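Local coordinates for extracellular solute-binding protein (Conexibacter woesei, PDB 4P98), which probably binds a small solute outside the cell membrane and delivers it to an ABC transporter, as a lipoprotein of the BMP (PnrA-like) family, at residues E43-D48 / P250-Y255; G57-T62 / G83-E88; A158-I163 / E178-R183; T281-V286 / D293-V298. One frame throughout, in Å; residues are numbered along the deposited sequence.

Contact 1: residues E43-D48 / P250-Y255; sequences ERLKAD and PTYQSY
L45 and Y252 meet at about a right angle, the two methyls of the leucine set against the CB of the tyrosine. CD1 of L45 makes the closest approach, 3.8 Å from Y252 CB, and it also lies against the helix backbone, 3.8 Å from the N of Q253. A chi1 of -166° swings the L45 side chain toward helix 249-261. The tyrosine ring turns away from this spot and packs on A38 and A41 of helix 34-45. Beside the apolar pair, D48 and Q253 also cross nearly perpendicularly. Q253 NE2 donates to D48 OD2 at 3.0 Å, and the bond is close to straight at 166°. OD2 lies in the plane of the amide and is met on its syn side, somewhat out of the carboxylate plane; the two flat groups are turned 73° apart. Both groups sit nearer the surface than the leucine does. D48 takes a second hold on helix 249-261 through its carbonyl oxygen, which accepts from R260. The end of helix 34-45 thus packs on helix 249-261 in the helical layer beside a parallel sheet, as in the alpha/beta lobes of periplasmic-binding-protein folds.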
# COMPACT_ATOMS: atom_id res chain seq x y z
N GLU A 43 -10.59 -1.66 -11.56
CA GLU A 43 -10.56 -1.41 -13.00
C GLU A 43 -10.09 -2.65 -13.76
O GLU A 43 -10.73 -3.06 -14.72
CB GLU A 43 -9.65 -0.22 -13.35
CG GLU A 43 -10.35 1.12 -13.35
CD GLU A 43 -11.48 1.18 -14.37
OE1 GLU A 43 -11.20 1.18 -15.59
OE2 GLU A 43 -12.65 1.21 -13.95
N ARG A 44 -8.99 -3.24 -13.31
CA ARG A 44 -8.47 -4.44 -13.96
C ARG A 44 -9.42 -5.63 -13.86
O ARG A 44 -9.41 -6.49 -14.73
CB ARG A 44 -7.08 -4.80 -13.41
CG ARG A 44 -6.02 -3.76 -13.72
CD ARG A 44 -4.78 -3.96 -12.88
NE ARG A 44 -3.95 -5.07 -13.37
CZ ARG A 44 -3.15 -5.83 -12.62
NH1 ARG A 44 -2.44 -6.79 -13.20
NH2 ARG A 44 -3.06 -5.65 -11.29
N LEU A 45 -10.25 -5.65 -12.81
CA LEU A 45 -11.22 -6.74 -12.59
C LEU A 45 -12.35 -6.74 -13.62
O LEU A 45 -12.99 -7.77 -13.82
CB LEU A 45 -11.81 -6.64 -11.19
CG LEU A 45 -12.59 -7.83 -10.64
CD1 LEU A 45 -11.64 -8.98 -10.33
CD2 LEU A 45 -13.34 -7.42 -9.38
N LYS A 46 -12.59 -5.62 -14.28
CA LYS A 46 -13.61 -5.56 -15.35
C LYS A 46 -13.37 -6.60 -16.45
O LYS A 46 -14.31 -7.14 -17.02
CB LYS A 46 -13.69 -4.15 -15.94
CG LYS A 46 -14.13 -3.14 -14.89
CD LYS A 46 -14.28 -1.73 -15.44
CE LYS A 46 -14.77 -0.82 -14.33
NZ LYS A 46 -15.00 0.57 -14.83
N ALA A 47 -12.10 -6.91 -16.71
CA ALA A 47 -11.74 -7.94 -17.69
C ALA A 47 -12.11 -9.35 -17.25
O ALA A 47 -12.18 -10.25 -18.07
CB ALA A 47 -10.25 -7.87 -18.00
N ASP A 48 -12.33 -9.55 -15.95
CA ASP A 48 -12.78 -10.84 -15.43
C ASP A 48 -14.31 -10.91 -15.35
O ASP A 48 -14.85 -11.86 -14.78
CB ASP A 48 -12.16 -11.09 -14.05
CG ASP A 48 -10.66 -11.12 -14.09
OD1 ASP A 48 -10.12 -12.02 -14.75
OD2 ASP A 48 -10.00 -10.24 -13.50
N PRO A 250 -5.28 -10.14 -7.46
CA PRO A 250 -5.46 -11.60 -7.20
C PRO A 250 -6.54 -11.90 -6.15
O PRO A 250 -7.33 -12.84 -6.31
CB PRO A 250 -4.09 -12.04 -6.72
CG PRO A 250 -3.14 -11.11 -7.41
CD PRO A 250 -3.85 -9.77 -7.45
N THR A 251 -6.58 -11.09 -5.09
CA THR A 251 -7.60 -11.24 -4.06
C THR A 251 -9.00 -11.04 -4.65
O THR A 251 -9.90 -11.85 -4.43
CB THR A 251 -7.35 -10.28 -2.89
OG1 THR A 251 -6.09 -10.58 -2.28
CG2 THR A 251 -8.46 -10.38 -1.84
N TYR A 252 -9.19 -9.96 -5.41
CA TYR A 252 -10.48 -9.69 -6.04
C TYR A 252 -10.90 -10.77 -7.04
O TYR A 252 -12.07 -11.13 -7.13
CB TYR A 252 -10.45 -8.34 -6.75
CG TYR A 252 -10.47 -7.10 -5.85
CD1 TYR A 252 -10.48 -7.20 -4.46
CD2 TYR A 252 -10.43 -5.83 -6.41
CE1 TYR A 252 -10.46 -6.05 -3.66
CE2 TYR A 252 -10.43 -4.69 -5.62
CZ TYR A 252 -10.44 -4.80 -4.25
OH TYR A 252 -10.43 -3.66 -3.46
N GLN A 253 -9.93 -11.25 -7.82
CA GLN A 253 -10.20 -12.35 -8.76
C GLN A 253 -10.67 -13.60 -8.03
O GLN A 253 -11.63 -14.27 -8.44
CB GLN A 253 -8.96 -12.64 -9.60
CG GLN A 253 -8.71 -11.56 -10.63
CD GLN A 253 -7.37 -11.69 -11.32
OE1 GLN A 253 -6.39 -12.13 -10.72
NE2 GLN A 253 -7.32 -11.30 -12.58
N SER A 254 -10.03 -13.88 -6.90
CA SER A 254 -10.40 -15.01 -6.06
C SER A 254 -11.83 -14.85 -5.53
O SER A 254 -12.60 -15.83 -5.48
CB SER A 254 -9.41 -15.19 -4.91
OG SER A 254 -9.78 -16.29 -4.08
N TYR A 255 -12.20 -13.64 -5.14
CA TYR A 255 -13.59 -13.36 -4.75
C TYR A 255 -14.61 -13.73 -5.83
O TYR A 255 -15.65 -14.32 -5.54
CB TYR A 255 -13.78 -11.88 -4.39
CG TYR A 255 -13.06 -11.37 -3.15
CD1 TYR A 255 -12.61 -12.23 -2.16
CD2 TYR A 255 -12.86 -10.00 -2.97
CE1 TYR A 255 -11.96 -11.74 -1.03
CE2 TYR A 255 -12.22 -9.51 -1.85
CZ TYR A 255 -11.79 -10.37 -0.87
OH TYR A 255 -11.16 -9.86 0.24

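Contact 2: residues G57-T62 / G83-E88; sequences GLADPT and GIDVSE
A59 and D85 bring the two loop-to-helix turns together, their CA atoms 5.2 Å apart, close enough for main chain to meet side chain directly. The tight part is small, carbon against oxygen, with no direct hydrogen bond: D85 CB rests 3.6 Å from A59 O, while the methyl CB of A59 lies 3.9 Å from D85 OD2. D85 holds its CG beside the backbone N and anti to the carbonyl carbon (chi1 -69°), which sets the carboxylate alongside the alanine methyl. Deeper in, V86 sets CG2 3.9 Å from L58 O, and this valine is the buried member of the group.

The looser side is bridged by a water, which donates to L58 O at 2.9 Å and lies 2.8 Å from D85 O, to which it can also donate; it has more acceptors around it than protons, so these bonds may be shared. Farther out, exposed D60 serves as N-cap of helix 61-73. Its OD1 accepts from T62 N at 3.1 Å and from T62 OG1, both from the same face of the carboxylate and well above its plane.

L58 and V86 both reach I24 of strand 22-25, and S26 just beyond that strand touches A59, D85 and V86. The contact therefore sits where helices 61-73 and 84-94 begin, at the C-terminal ends of strands 53-55 and 78-82, with strand 22-25 between these two in the parallel sheet.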
# COMPACT_ATOMS: atom_id res chain seq x y z
N GLY A 57 -14.34 8.21 0.22
CA GLY A 57 -14.43 9.11 1.38
C GLY A 57 -15.36 8.64 2.47
O GLY A 57 -15.98 9.45 3.14
N LEU A 58 -15.44 7.32 2.68
CA LEU A 58 -16.41 6.76 3.60
C LEU A 58 -15.80 6.14 4.86
O LEU A 58 -16.34 5.20 5.43
CB LEU A 58 -17.32 5.77 2.87
CG LEU A 58 -18.29 6.49 1.92
CD1 LEU A 58 -18.90 5.52 0.92
CD2 LEU A 58 -19.38 7.21 2.72
N ALA A 59 -14.67 6.70 5.29
CA ALA A 59 -14.02 6.32 6.55
C ALA A 59 -14.96 6.42 7.76
O ALA A 59 -14.81 5.67 8.73
CB ALA A 59 -12.78 7.17 6.77
N ASP A 60 -15.90 7.37 7.72
CA ASP A 60 -16.84 7.56 8.81
C ASP A 60 -17.89 6.44 8.77
O ASP A 60 -18.67 6.38 7.82
CB ASP A 60 -17.50 8.93 8.69
CG ASP A 60 -18.42 9.25 9.84
OD1 ASP A 60 -18.83 8.32 10.58
OD2 ASP A 60 -18.75 10.44 10.01
N PRO A 61 -17.93 5.57 9.80
CA PRO A 61 -18.83 4.40 9.75
C PRO A 61 -20.32 4.73 9.72
O PRO A 61 -21.11 3.93 9.23
CB PRO A 61 -18.47 3.63 11.02
CG PRO A 61 -17.85 4.64 11.93
CD PRO A 61 -17.12 5.58 11.03
N THR A 62 -20.70 5.91 10.21
CA THR A 62 -22.10 6.36 10.17
C THR A 62 -22.53 6.66 8.74
O THR A 62 -23.71 6.55 8.41
CB THR A 62 -22.34 7.61 11.05
OG1 THR A 62 -21.64 8.73 10.50
CG2 THR A 62 -21.88 7.37 12.47
N GLY A 83 -10.20 -0.66 3.59
CA GLY A 83 -9.63 0.09 4.71
C GLY A 83 -10.24 -0.33 6.04
O GLY A 83 -11.43 -0.59 6.12
N ILE A 84 -9.41 -0.38 7.08
CA ILE A 84 -9.85 -0.83 8.40
C ILE A 84 -11.02 0.00 8.95
O ILE A 84 -11.89 -0.52 9.64
CB ILE A 84 -8.64 -0.90 9.38
CG1 ILE A 84 -9.00 -1.67 10.66
CG2 ILE A 84 -8.08 0.49 9.67
CD1 ILE A 84 -7.82 -1.92 11.61
N ASP A 85 -11.08 1.29 8.60
CA ASP A 85 -12.16 2.17 9.08
C ASP A 85 -13.54 1.75 8.57
O ASP A 85 -14.55 2.07 9.18
CB ASP A 85 -11.88 3.63 8.71
CG ASP A 85 -10.71 4.22 9.48
OD1 ASP A 85 -10.31 3.67 10.53
OD2 ASP A 85 -10.18 5.26 9.03
N VAL A 86 -13.58 1.03 7.45
CA VAL A 86 -14.82 0.55 6.85
C VAL A 86 -15.14 -0.88 7.30
O VAL A 86 -16.22 -1.40 7.01
CB VAL A 86 -14.73 0.63 5.31
CG1 VAL A 86 -16.09 0.44 4.65
CG2 VAL A 86 -14.15 1.98 4.89
N SER A 87 -14.24 -1.52 8.04
CA SER A 87 -14.39 -2.96 8.34
C SER A 87 -15.59 -3.24 9.24
O SER A 87 -16.35 -4.16 8.99
CB SER A 87 -13.12 -3.55 8.95
OG SER A 87 -12.77 -2.94 10.16
N GLU A 88 -15.77 -2.43 10.28
CA GLU A 88 -16.86 -2.69 11.20
C GLU A 88 -18.24 -2.55 10.52
O GLU A 88 -19.09 -3.43 10.67
CB GLU A 88 -16.72 -1.83 12.47
CG GLU A 88 -17.51 -2.34 13.65
CD GLU A 88 -17.31 -3.82 13.90
OE1 GLU A 88 -16.14 -4.26 14.04
OE2 GLU A 88 -18.33 -4.55 13.94
O HOH W 1 -16.54 3.38 7.62

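Contact 3: residues A158-I163 / E178-R183; sequences ATHKGI and ETYTGR
H160 reaches from helix 154-170 to both E178 and Y180 on strand 175-180. Along the helix, A158 faces away from the strand and packs on F316, and T159 turns its hydroxyl back to the carbonyl of F155. At H160, ND1 donates to E178 OE1 at 2.8 Å, with an N-H...O angle of 151°; the oxygen lies nearly in the ring plane, but the N-H meets it from well above the carboxylate plane. E178 gets there with CG between its backbone N and carbonyl carbon (chi1 72°) and an extended chain beyond. OE1 also bonds Y176 OH, and a water that has more acceptors than protons lies 3.0 Å from OE1; Y176 and H160 hold the oxygen. One face of the imidazole is covered by Y180: CE1 stands 3.6 Å above the ring plane, over its centre, and OH comes within 3.2 Å of H160 CG. The rings are inclined at 45°. The other ring nitrogen, NE2, is bonded to T208 OG1, so both nitrogens are engaged and the imidazole's rotation is set. Farther on, I163 packs on Y176 and T208.

The contact closes the second half of a beta-alpha-beta unit, strand 144-149, helix 154-170, strand 175-180. Strand 175-180 is an outermost strand of its five-stranded parallel sheet, paired with strand 144-149, and helix 187-199 packs on T179 and T181.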
# COMPACT_ATOMS: atom_id res chain seq x y z
N ALA A 158 6.80 1.77 12.63
CA ALA A 158 7.04 0.42 12.10
C ALA A 158 7.49 0.45 10.63
O ALA A 158 8.44 -0.26 10.23
CB ALA A 158 5.81 -0.45 12.28
N THR A 159 6.83 1.29 9.83
CA THR A 159 7.19 1.45 8.43
C THR A 159 8.65 1.90 8.32
O THR A 159 9.42 1.36 7.51
CB THR A 159 6.28 2.48 7.71
OG1 THR A 159 4.90 2.07 7.81
CG2 THR A 159 6.66 2.59 6.25
N HIS A 160 9.02 2.88 9.13
CA HIS A 160 10.39 3.42 9.14
C HIS A 160 11.43 2.45 9.66
O HIS A 160 12.57 2.44 9.17
CB HIS A 160 10.44 4.73 9.91
CG HIS A 160 9.92 5.88 9.13
ND1 HIS A 160 10.72 6.94 8.75
CD2 HIS A 160 8.71 6.13 8.60
CE1 HIS A 160 10.01 7.80 8.05
NE2 HIS A 160 8.78 7.33 7.94
N LYS A 161 11.07 1.66 10.66
CA LYS A 161 11.95 0.58 11.14
C LYS A 161 12.20 -0.42 9.99
O LYS A 161 13.32 -0.90 9.82
CB LYS A 161 11.34 -0.10 12.37
CG LYS A 161 12.33 -0.93 13.18
CD LYS A 161 11.75 -1.32 14.53
CE LYS A 161 12.76 -2.10 15.36
NZ LYS A 161 12.13 -2.63 16.60
N GLY A 162 11.16 -0.69 9.20
CA GLY A 162 11.27 -1.51 8.00
C GLY A 162 12.23 -0.96 6.96
O GLY A 162 13.08 -1.70 6.44
N ILE A 163 12.13 0.34 6.67
CA ILE A 163 13.02 0.98 5.70
C ILE A 163 14.47 0.78 6.10
O ILE A 163 15.31 0.40 5.27
CB ILE A 163 12.76 2.50 5.57
CG1 ILE A 163 11.39 2.74 4.95
CG2 ILE A 163 13.85 3.15 4.70
CD1 ILE A 163 11.00 4.21 4.90
N GLU A 178 16.17 10.27 9.02
CA GLU A 178 14.75 10.43 8.79
C GLU A 178 14.19 11.59 9.61
O GLU A 178 14.75 11.98 10.64
CB GLU A 178 14.00 9.13 9.12
CG GLU A 178 13.93 8.83 10.60
CD GLU A 178 13.62 7.38 10.91
OE1 GLU A 178 13.19 6.62 10.02
OE2 GLU A 178 13.80 7.01 12.08
N THR A 179 13.09 12.14 9.13
CA THR A 179 12.41 13.25 9.77
C THR A 179 10.92 13.00 9.69
O THR A 179 10.41 12.55 8.67
CB THR A 179 12.72 14.58 9.03
OG1 THR A 179 14.12 14.84 9.09
CG2 THR A 179 11.99 15.75 9.67
N TYR A 180 10.23 13.32 10.78
CA TYR A 180 8.78 13.22 10.84
C TYR A 180 8.13 14.61 10.85
O TYR A 180 8.57 15.49 11.58
CB TYR A 180 8.40 12.45 12.10
CG TYR A 180 8.87 11.02 12.10
CD1 TYR A 180 8.20 10.05 11.35
CD2 TYR A 180 9.99 10.62 12.84
CE1 TYR A 180 8.64 8.72 11.34
CE2 TYR A 180 10.42 9.30 12.82
CZ TYR A 180 9.74 8.35 12.08
OH TYR A 180 10.16 7.04 12.07
N THR A 181 7.11 14.82 10.02
CA THR A 181 6.42 16.11 9.99
C THR A 181 5.44 16.31 11.14
O THR A 181 5.08 17.45 11.43
CB THR A 181 5.63 16.33 8.69
OG1 THR A 181 4.51 15.45 8.64
CG2 THR A 181 6.51 16.14 7.47
N GLY A 182 4.99 15.22 11.76
CA GLY A 182 3.97 15.28 12.82
C GLY A 182 2.53 15.26 12.33
O GLY A 182 1.61 15.26 13.14
N ARG A 183 2.34 15.23 11.01
CA ARG A 183 1.01 15.40 10.39
C ARG A 183 0.81 14.44 9.23
O ARG A 183 1.79 14.02 8.62
CB ARG A 183 0.87 16.82 9.82
CG ARG A 183 0.99 17.93 10.83
CD ARG A 183 -0.26 18.02 11.69
NE ARG A 183 -0.28 19.27 12.46
CZ ARG A 183 0.12 19.41 13.72
NH1 ARG A 183 0.60 18.38 14.43
NH2 ARG A 183 0.06 20.61 14.30
O HOH W 2 13.94 3.99 11.26

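Contact 4: residues T281-V286 / D293-V298; sequences TPITAV and DLQARV
I283 sets CG1 beside its backbone N and anti to the carbonyl carbon (chi1 -66°), and with chi2 extended at 159° the chain pushes CD1 out to the first turn of helix 294-307. There, a chi1 of -178° turns the L294 branch to the isoleucine. The two meet methyl to methyl, I283 CD1 lying 4.0 Å from L294 CD2. That same CD1 touches Q295 too, 3.9 Å from its CB and equally far from its backbone N, so one methyl is seated over the start of the helix between two successive side chains. Bent at chi2, the Q295 side chain crosses that of I283 obliquely. No hydrogen bond joins the segments; what is seen is mainly van der Waals packing round I283 CD1.

The helix start is also held by a salt bridge. D293 stands at the N-cap position, and though its side chain makes no capping bond, its OD1 takes R297 NE at 3.0 Å, one turn on.

Behind the contact L294 also packs on V135 of helix 125-137, while I283 leans on I241 of strand 240-242. T281 and T284 bond through their backbones to T243 and I241. The result is an extended loop hydrogen-bonded beside strand 240-242, the outermost of its sheet within the chain, and covered by the opening turn of the C-terminal helix of a two-lobed solute-binding protein.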
# COMPACT_ATOMS: atom_id res chain seq x y z
N THR A 281 5.58 -0.73 -8.17
CA THR A 281 5.07 -0.11 -9.38
C THR A 281 6.14 -0.26 -10.47
O THR A 281 7.32 -0.38 -10.16
CB THR A 281 4.85 1.39 -9.19
OG1 THR A 281 6.04 1.96 -8.63
CG2 THR A 281 3.68 1.65 -8.27
N PRO A 282 5.73 -0.22 -11.75
CA PRO A 282 6.71 -0.28 -12.84
C PRO A 282 7.89 0.67 -12.60
O PRO A 282 7.69 1.85 -12.32
CB PRO A 282 5.89 0.15 -14.06
CG PRO A 282 4.49 -0.29 -13.74
CD PRO A 282 4.35 -0.11 -12.26
N ILE A 283 9.11 0.14 -12.69
CA ILE A 283 10.31 0.89 -12.34
C ILE A 283 10.69 1.93 -13.40
O ILE A 283 10.60 1.68 -14.59
CB ILE A 283 11.49 -0.08 -12.14
CG1 ILE A 283 11.23 -0.97 -10.92
CG2 ILE A 283 12.81 0.65 -11.95
CD1 ILE A 283 12.04 -2.25 -10.92
N THR A 284 11.11 3.12 -12.95
CA THR A 284 11.56 4.19 -13.84
C THR A 284 13.05 4.35 -13.61
O THR A 284 13.51 4.41 -12.47
CB THR A 284 10.86 5.53 -13.53
OG1 THR A 284 9.46 5.39 -13.72
CG2 THR A 284 11.36 6.65 -14.43
N ALA A 285 13.83 4.40 -14.69
CA ALA A 285 15.25 4.65 -14.58
C ALA A 285 15.42 6.16 -14.35
O ALA A 285 14.88 6.97 -15.09
CB ALA A 285 15.97 4.19 -15.84
N VAL A 286 16.15 6.51 -13.30
CA VAL A 286 16.33 7.89 -12.91
C VAL A 286 17.82 8.10 -12.72
O VAL A 286 18.46 7.35 -11.99
CB VAL A 286 15.61 8.20 -11.58
CG1 VAL A 286 15.79 9.67 -11.21
CG2 VAL A 286 14.13 7.86 -11.71
N ASP A 293 18.98 -4.81 -13.35
CA ASP A 293 18.39 -6.01 -12.74
C ASP A 293 17.62 -5.72 -11.44
O ASP A 293 17.47 -6.61 -10.60
CB ASP A 293 19.48 -7.04 -12.48
CG ASP A 293 20.44 -6.62 -11.38
OD1 ASP A 293 20.42 -5.44 -11.00
OD2 ASP A 293 21.21 -7.47 -10.88
N LEU A 294 17.13 -4.50 -11.25
CA LEU A 294 16.49 -4.18 -9.97
C LEU A 294 15.30 -5.09 -9.68
O LEU A 294 15.19 -5.62 -8.58
CB LEU A 294 16.05 -2.71 -9.89
CG LEU A 294 15.41 -2.32 -8.55
CD1 LEU A 294 16.36 -2.57 -7.38
CD2 LEU A 294 14.98 -0.86 -8.60
N GLN A 295 14.44 -5.28 -10.68
CA GLN A 295 13.25 -6.11 -10.54
C GLN A 295 13.61 -7.55 -10.21
O GLN A 295 12.95 -8.17 -9.38
CB GLN A 295 12.37 -6.05 -11.79
CG GLN A 295 11.04 -6.80 -11.66
CD GLN A 295 10.16 -6.21 -10.57
OE1 GLN A 295 9.93 -6.83 -9.51
NE2 GLN A 295 9.67 -5.01 -10.81
N ALA A 296 14.67 -8.07 -10.85
CA ALA A 296 15.15 -9.43 -10.57
C ALA A 296 15.59 -9.55 -9.12
O ALA A 296 15.31 -10.55 -8.46
CB ALA A 296 16.29 -9.81 -11.52
N ARG A 297 16.26 -8.52 -8.60
CA ARG A 297 16.68 -8.53 -7.21
C ARG A 297 15.51 -8.55 -6.23
O ARG A 297 15.56 -9.22 -5.20
CB ARG A 297 17.57 -7.34 -6.90
CG ARG A 297 18.85 -7.27 -7.71
CD ARG A 297 19.81 -6.30 -7.06
NE ARG A 297 20.79 -5.78 -8.01
CZ ARG A 297 21.83 -5.05 -7.66
NH1 ARG A 297 22.04 -4.73 -6.39
NH2 ARG A 297 22.68 -4.62 -8.60
N VAL A 298 14.46 -7.80 -6.54
CA VAL A 298 13.26 -7.77 -5.71
C VAL A 298 12.49 -9.09 -5.80
O VAL A 298 11.98 -9.60 -4.78
CB VAL A 298 12.36 -6.59 -6.12
CG1 VAL A 298 10.98 -6.69 -5.49
CG2 VAL A 298 13.05 -5.28 -5.74

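Overall arrangement
Contacts 1 and 2 belong to the lobe built on the six-stranded parallel sheet; contact 3 lies in the lobe of the five-stranded sheet, and contact 4 flanks the latter's outermost strand 240-242. Along the chain, contacts 2 and 3 follow one another inside the long loop that contact 1 closes, and contact 4 comes after it. None touches another. The centres of contacts 1 and 2 lie about 22 Å apart, and those of contacts 2 and 4 about 34 Å. Contact 1 brings the chain back to the first lobe after the five-stranded sheet is laid down, and at contact 4 it has crossed once more to that sheet's edge, consistent with a periplasmic-binding-protein fold whose solute probably sits between lobes.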